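Local coordinates for protein nine-heme cytochrome c (Desulfovibrio desulfuricans, PDB 1OFW) that carries electrons through nine c-type hemes and may form part of a transmembrane redox complex that passes electrons to the cytoplasm for sulfate reduction, at residues G27-F35 against H131-M142. Residues are numbered along the deposited sequence; the frame is centred on the assembly and turned at random.
Sequences GAAMKPVVF and HNITPSMTPEQM. With HEC (heme c), chain G.
The ring of H131 is clamped between M30 and V33 while its two nitrogens face a metal and a carbonyl. H131 closes the CXXCH heme-attachment motif begun by C127, in a fold of the class III cytochrome c family. Its NE2 binds the iron of heme 5 at 2.0 Å, with H81 as the second axial ligand. ND1 donates to K31 O at 2.7 Å, and the acceptor lies in the ring plane. This bond helps set the ring's rotation about the iron bond and probably gives the imidazole some imidazolate character. M30 bends at chi2 and chi3 (-71° and -69°), which folds its CE over one ring face, 3.8 Å from the centroid. V33 CG2 covers the opposite face as a second CH-pi contact. The M30 backbone also holds the heme, through its N to propionate O2A.

Beyond the histidine, N132 turns its amide to the 33-36 strand. OD1 accepts from V34 N at 2.9 Å. P32 is the apolar centre, touched by I133, M137 and M142, the last on helix 139-147. P32 CG lies 3.4 Å from M142 SD. On the outer side, one water accepts from K31 NZ and donates to I133 O at 2.8 Å.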
loop_
_atom_site.group_PDB
_atom_site.type_symbol
_atom_site.label_atom_id
_atom_site.label_comp_id
_atom_site.label_asym_id
_atom_site.label_seq_id
_atom_site.Cartn_x
_atom_site.Cartn_y
_atom_site.Cartn_z
ATOM N N GLY A 27 -19.517 -20.295 3.444
ATOM C CA GLY A 27 -18.796 -19.160 2.852
ATOM C C GLY A 27 -17.920 -18.460 3.878
ATOM O O GLY A 27 -17.816 -17.221 3.921
ATOM N N ALA A 28 -17.288 -19.284 4.695
ATOM C CA ALA A 28 -16.338 -18.812 5.696
ATOM C C ALA A 28 -15.097 -18.360 4.928
ATOM O O ALA A 28 -14.312 -19.192 4.481
ATOM C CB ALA A 28 -16.040 -19.922 6.695
ATOM N N ALA A 29 -14.905 -17.064 4.742
ATOM C CA ALA A 29 -13.895 -16.540 3.852
ATOM C C ALA A 29 -13.870 -15.013 3.851
ATOM O O ALA A 29 -14.820 -14.354 4.267
ATOM C CB ALA A 29 -14.194 -16.994 2.434
ATOM N N MET A 30 -12.757 -14.491 3.337
ATOM C CA MET A 30 -12.734 -13.070 3.004
ATOM C C MET A 30 -13.698 -12.780 1.856
ATOM O O MET A 30 -14.092 -13.681 1.104
ATOM C CB MET A 30 -11.333 -12.634 2.553
ATOM C CG MET A 30 -10.236 -12.881 3.576
ATOM S SD MET A 30 -10.346 -11.781 5.003
ATOM C CE MET A 30 -9.924 -10.219 4.240
ATOM N N LYS A 31 -14.077 -11.516 1.655
ATOM C CA LYS A 31 -14.736 -11.102 0.429
ATOM C C LYS A 31 -13.832 -11.481 -0.730
ATOM O O LYS A 31 -12.615 -11.302 -0.652
ATOM C CB LYS A 31 -14.980 -9.595 0.370
ATOM C CG LYS A 31 -16.035 -9.152 1.388
ATOM C CD LYS A 31 -16.175 -7.644 1.297
ATOM C CE LYS A 31 -17.311 -7.163 2.179
ATOM N NZ LYS A 31 -17.426 -5.678 1.991
ATOM N N PRO A 32 -14.380 -12.026 -1.818
ATOM C CA PRO A 32 -13.555 -12.225 -3.004
ATOM C C PRO A 32 -12.918 -10.940 -3.516
ATOM O O PRO A 32 -13.369 -9.839 -3.226
ATOM C CB PRO A 32 -14.544 -12.812 -4.013
ATOM C CG PRO A 32 -15.591 -13.470 -3.160
ATOM C CD PRO A 32 -15.745 -12.540 -1.955
ATOM N N VAL A 33 -11.860 -11.100 -4.277
ATOM C CA VAL A 33 -11.066 -9.999 -4.842
ATOM C C VAL A 33 -11.378 -9.771 -6.310
ATOM O O VAL A 33 -11.300 -10.730 -7.088
ATOM C CB VAL A 33 -9.575 -10.313 -4.679
ATOM C CG1 VAL A 33 -8.725 -9.268 -5.355
ATOM C CG2 VAL A 33 -9.207 -10.430 -3.197
ATOM N N VAL A 34 -11.708 -8.540 -6.671
ATOM C CA VAL A 34 -11.880 -8.224 -8.090
ATOM C C VAL A 34 -10.573 -7.603 -8.573
ATOM O O VAL A 34 -10.158 -6.519 -8.157
ATOM C CB VAL A 34 -13.059 -7.299 -8.344
ATOM C CG1 VAL A 34 -13.162 -7.018 -9.841
ATOM C CG2 VAL A 34 -14.360 -7.917 -7.847
ATOM N N PHE A 35 -9.862 -8.316 -9.415
ATOM C CA PHE A 35 -8.568 -7.980 -9.944
ATOM C C PHE A 35 -8.759 -7.334 -11.310
ATOM O O PHE A 35 -9.391 -7.934 -12.181
ATOM C CB PHE A 35 -7.712 -9.240 -10.050
ATOM C CG PHE A 35 -6.366 -9.001 -10.698
ATOM C CD1 PHE A 35 -5.362 -8.303 -10.034
ATOM C CD2 PHE A 35 -6.077 -9.439 -11.968
ATOM C CE1 PHE A 35 -4.142 -8.077 -10.589
ATOM C CE2 PHE A 35 -4.835 -9.208 -12.513
ATOM C CZ PHE A 35 -3.844 -8.507 -11.868
ATOM N N HIS A 131 -10.002 -7.036 -1.155
ATOM C CA HIS A 131 -11.175 -7.842 -0.790
ATOM C C HIS A 131 -12.407 -6.946 -0.839
ATOM O O HIS A 131 -12.884 -6.401 0.152
ATOM C CB HIS A 131 -10.923 -8.494 0.577
ATOM C CG HIS A 131 -9.812 -9.506 0.568
ATOM N ND1 HIS A 131 -10.050 -10.819 0.143
ATOM C CD2 HIS A 131 -8.504 -9.469 0.906
ATOM C CE1 HIS A 131 -8.933 -11.504 0.226
ATOM N NE2 HIS A 131 -7.958 -10.722 0.688
ATOM N N ASN A 132 -12.851 -6.743 -2.070
ATOM C CA ASN A 132 -13.590 -5.556 -2.503
ATOM C C ASN A 132 -14.838 -5.867 -3.299
ATOM O O ASN A 132 -15.364 -4.949 -3.958
ATOM C CB ASN A 132 -12.614 -4.712 -3.344
ATOM C CG ASN A 132 -12.171 -5.342 -4.642
ATOM O OD1 ASN A 132 -12.647 -6.382 -5.059
ATOM N ND2 ASN A 132 -11.234 -4.752 -5.372
ATOM N N ILE A 133 -15.346 -7.066 -3.298
ATOM C CA ILE A 133 -16.504 -7.452 -4.112
ATOM C C ILE A 133 -17.771 -6.642 -3.923
ATOM O O ILE A 133 -18.131 -6.242 -2.822
ATOM C CB ILE A 133 -16.927 -8.928 -3.834
ATOM C CG1 ILE A 133 -17.859 -9.457 -4.934
ATOM C CG2 ILE A 133 -17.571 -9.115 -2.468
ATOM C CD1 ILE A 133 -17.230 -9.577 -6.290
ATOM N N THR A 134 -18.527 -6.508 -5.025
ATOM C CA THR A 134 -19.820 -5.873 -4.989
ATOM C C THR A 134 -20.768 -6.545 -3.996
ATOM O O THR A 134 -20.841 -7.762 -3.885
ATOM C CB THR A 134 -20.533 -5.813 -6.352
ATOM O OG1 THR A 134 -21.885 -5.362 -6.149
ATOM C CG2 THR A 134 -20.624 -7.190 -6.988
ATOM N N PRO A 135 -21.536 -5.739 -3.248
ATOM C CA PRO A 135 -22.566 -6.312 -2.375
ATOM C C PRO A 135 -23.602 -7.114 -3.112
ATOM O O PRO A 135 -24.325 -7.899 -2.511
ATOM C CB PRO A 135 -23.264 -5.076 -1.793
ATOM C CG PRO A 135 -22.196 -4.031 -1.815
ATOM C CD PRO A 135 -21.470 -4.265 -3.117
ATOM N N SER A 136 -23.704 -6.985 -4.420
ATOM C CA SER A 136 -24.690 -7.742 -5.180
ATOM C C SER A 136 -24.417 -9.230 -5.299
ATOM O O SER A 136 -25.313 -10.043 -5.567
ATOM C CB SER A 136 -24.758 -7.132 -6.591
ATOM O OG SER A 136 -25.111 -5.761 -6.480
ATOM N N MET A 137 -23.162 -9.665 -5.133
ATOM C CA MET A 137 -22.898 -11.107 -5.204
ATOM C C MET A 137 -23.717 -11.871 -4.185
ATOM O O MET A 137 -23.753 -11.461 -3.028
ATOM C CB MET A 137 -21.401 -11.354 -4.944
ATOM C CG MET A 137 -21.066 -12.837 -4.972
ATOM S SD MET A 137 -19.409 -13.220 -4.417
ATOM C CE MET A 137 -19.470 -12.861 -2.689
ATOM N N THR A 138 -24.370 -12.965 -4.539
ATOM C CA THR A 138 -25.154 -13.700 -3.552
ATOM C C THR A 138 -24.339 -14.799 -2.902
ATOM O O THR A 138 -23.299 -15.223 -3.406
ATOM C CB THR A 138 -26.354 -14.415 -4.231
ATOM O OG1 THR A 138 -25.821 -15.368 -5.172
ATOM C CG2 THR A 138 -27.235 -13.473 -5.027
ATOM N N PRO A 139 -24.781 -15.370 -1.785
ATOM C CA PRO A 139 -24.102 -16.549 -1.241
ATOM C C PRO A 139 -24.071 -17.740 -2.178
ATOM O O PRO A 139 -23.112 -18.512 -2.186
ATOM C CB PRO A 139 -24.946 -16.894 -0.012
ATOM C CG PRO A 139 -25.607 -15.608 0.355
ATOM C CD PRO A 139 -25.907 -14.915 -0.959
ATOM N N GLU A 140 -25.092 -17.930 -3.018
ATOM C CA GLU A 140 -25.025 -18.979 -4.035
ATOM C C GLU A 140 -23.919 -18.746 -5.067
ATOM O O GLU A 140 -23.206 -19.689 -5.462
ATOM C CB GLU A 140 -26.416 -19.068 -4.697
ATOM C CG GLU A 140 -27.531 -18.951 -3.647
ATOM C CD GLU A 140 -28.047 -17.562 -3.346
ATOM O OE1 GLU A 140 -28.661 -16.870 -4.197
ATOM O OE2 GLU A 140 -27.878 -17.080 -2.215
ATOM N N GLN A 141 -23.763 -17.499 -5.514
ATOM C CA GLN A 141 -22.663 -17.156 -6.423
ATOM C C GLN A 141 -21.306 -17.399 -5.767
ATOM O O GLN A 141 -20.369 -17.916 -6.355
ATOM C CB GLN A 141 -22.819 -15.701 -6.858
ATOM C CG GLN A 141 -23.783 -15.511 -8.023
ATOM C CD GLN A 141 -24.111 -14.046 -8.251
ATOM O OE1 GLN A 141 -24.099 -13.194 -7.379
ATOM N NE2 GLN A 141 -24.415 -13.775 -9.511
ATOM N N MET A 142 -21.186 -17.043 -4.490
ATOM C CA MET A 142 -19.924 -17.348 -3.758
ATOM C C MET A 142 -19.595 -18.806 -3.775
ATOM O O MET A 142 -18.457 -19.209 -3.993
ATOM C CB MET A 142 -20.086 -16.783 -2.334
ATOM C CG MET A 142 -18.860 -17.046 -1.455
ATOM S SD MET A 142 -17.452 -16.030 -1.975
ATOM C CE MET A 142 -16.348 -16.257 -0.594
HETATM FE FE HEC G . -6.058 -11.347 0.970
HETATM C CHA HEC G . -6.927 -14.394 -0.335
HETATM C CHB HEC G . -6.815 -12.501 4.087
HETATM C CHC HEC G . -5.149 -8.340 2.296
HETATM C CHD HEC G . -5.261 -10.239 -2.160
HETATM N NA HEC G . -6.697 -13.096 1.695
HETATM C C1A HEC G . -6.981 -14.294 1.022
HETATM C C2A HEC G . -7.256 -15.355 1.964
HETATM C C3A HEC G . -7.219 -14.807 3.186
HETATM C C4A HEC G . -6.887 -13.392 3.037
HETATM C CMA HEC G . -7.476 -15.478 4.549
HETATM C CAA HEC G . -7.502 -16.816 1.566
HETATM C CBA HEC G . -8.948 -17.086 1.101
HETATM C CGA HEC G . -9.996 -16.921 2.183
HETATM O O1A HEC G . -9.892 -17.648 3.218
HETATM O O2A HEC G . -10.924 -16.100 1.983
HETATM N NB HEC G . -6.012 -10.588 2.813
HETATM C C1B HEC G . -6.423 -11.179 3.996
HETATM C C2B HEC G . -6.380 -10.210 5.074
HETATM C C3B HEC G . -5.893 -9.060 4.555
HETATM C C4B HEC G . -5.654 -9.294 3.153
HETATM C CMB HEC G . -6.866 -10.505 6.505
HETATM C CAB HEC G . -5.645 -7.701 5.218
HETATM C CBB HEC G . -4.771 -7.875 6.501
HETATM N NC HEC G . -5.387 -9.635 0.213
HETATM C C1C HEC G . -5.060 -8.496 0.926
HETATM C C2C HEC G . -4.608 -7.483 0.015
HETATM C C3C HEC G . -4.647 -8.001 -1.233
HETATM C C4C HEC G . -5.111 -9.353 -1.101
HETATM C CMC HEC G . -4.223 -6.065 0.488
HETATM C CAC HEC G . -4.376 -7.305 -2.580
HETATM C CBC HEC G . -2.987 -6.628 -2.651
HETATM N ND HEC G . -6.118 -12.134 -0.866
HETATM C C1D HEC G . -5.812 -11.493 -2.046
HETATM C C2D HEC G . -6.180 -12.339 -3.172
HETATM C C3D HEC G . -6.675 -13.477 -2.659
HETATM C C4D HEC G . -6.591 -13.390 -1.227
HETATM C CMD HEC G . -5.999 -11.956 -4.661
HETATM C CAD HEC G . -7.253 -14.672 -3.452
HETATM C CBD HEC G . -8.765 -14.433 -3.742
HETATM C CGD HEC G . -9.649 -14.749 -2.570
HETATM O O1D HEC G . -10.458 -13.898 -2.081
HETATM O O2D HEC G . -9.565 -15.918 -2.108
HETATM O O HOH W 1 -16.925 -4.755 -0.774
HETATM O O HOH W 2 -19.419 -6.276 -0.526
#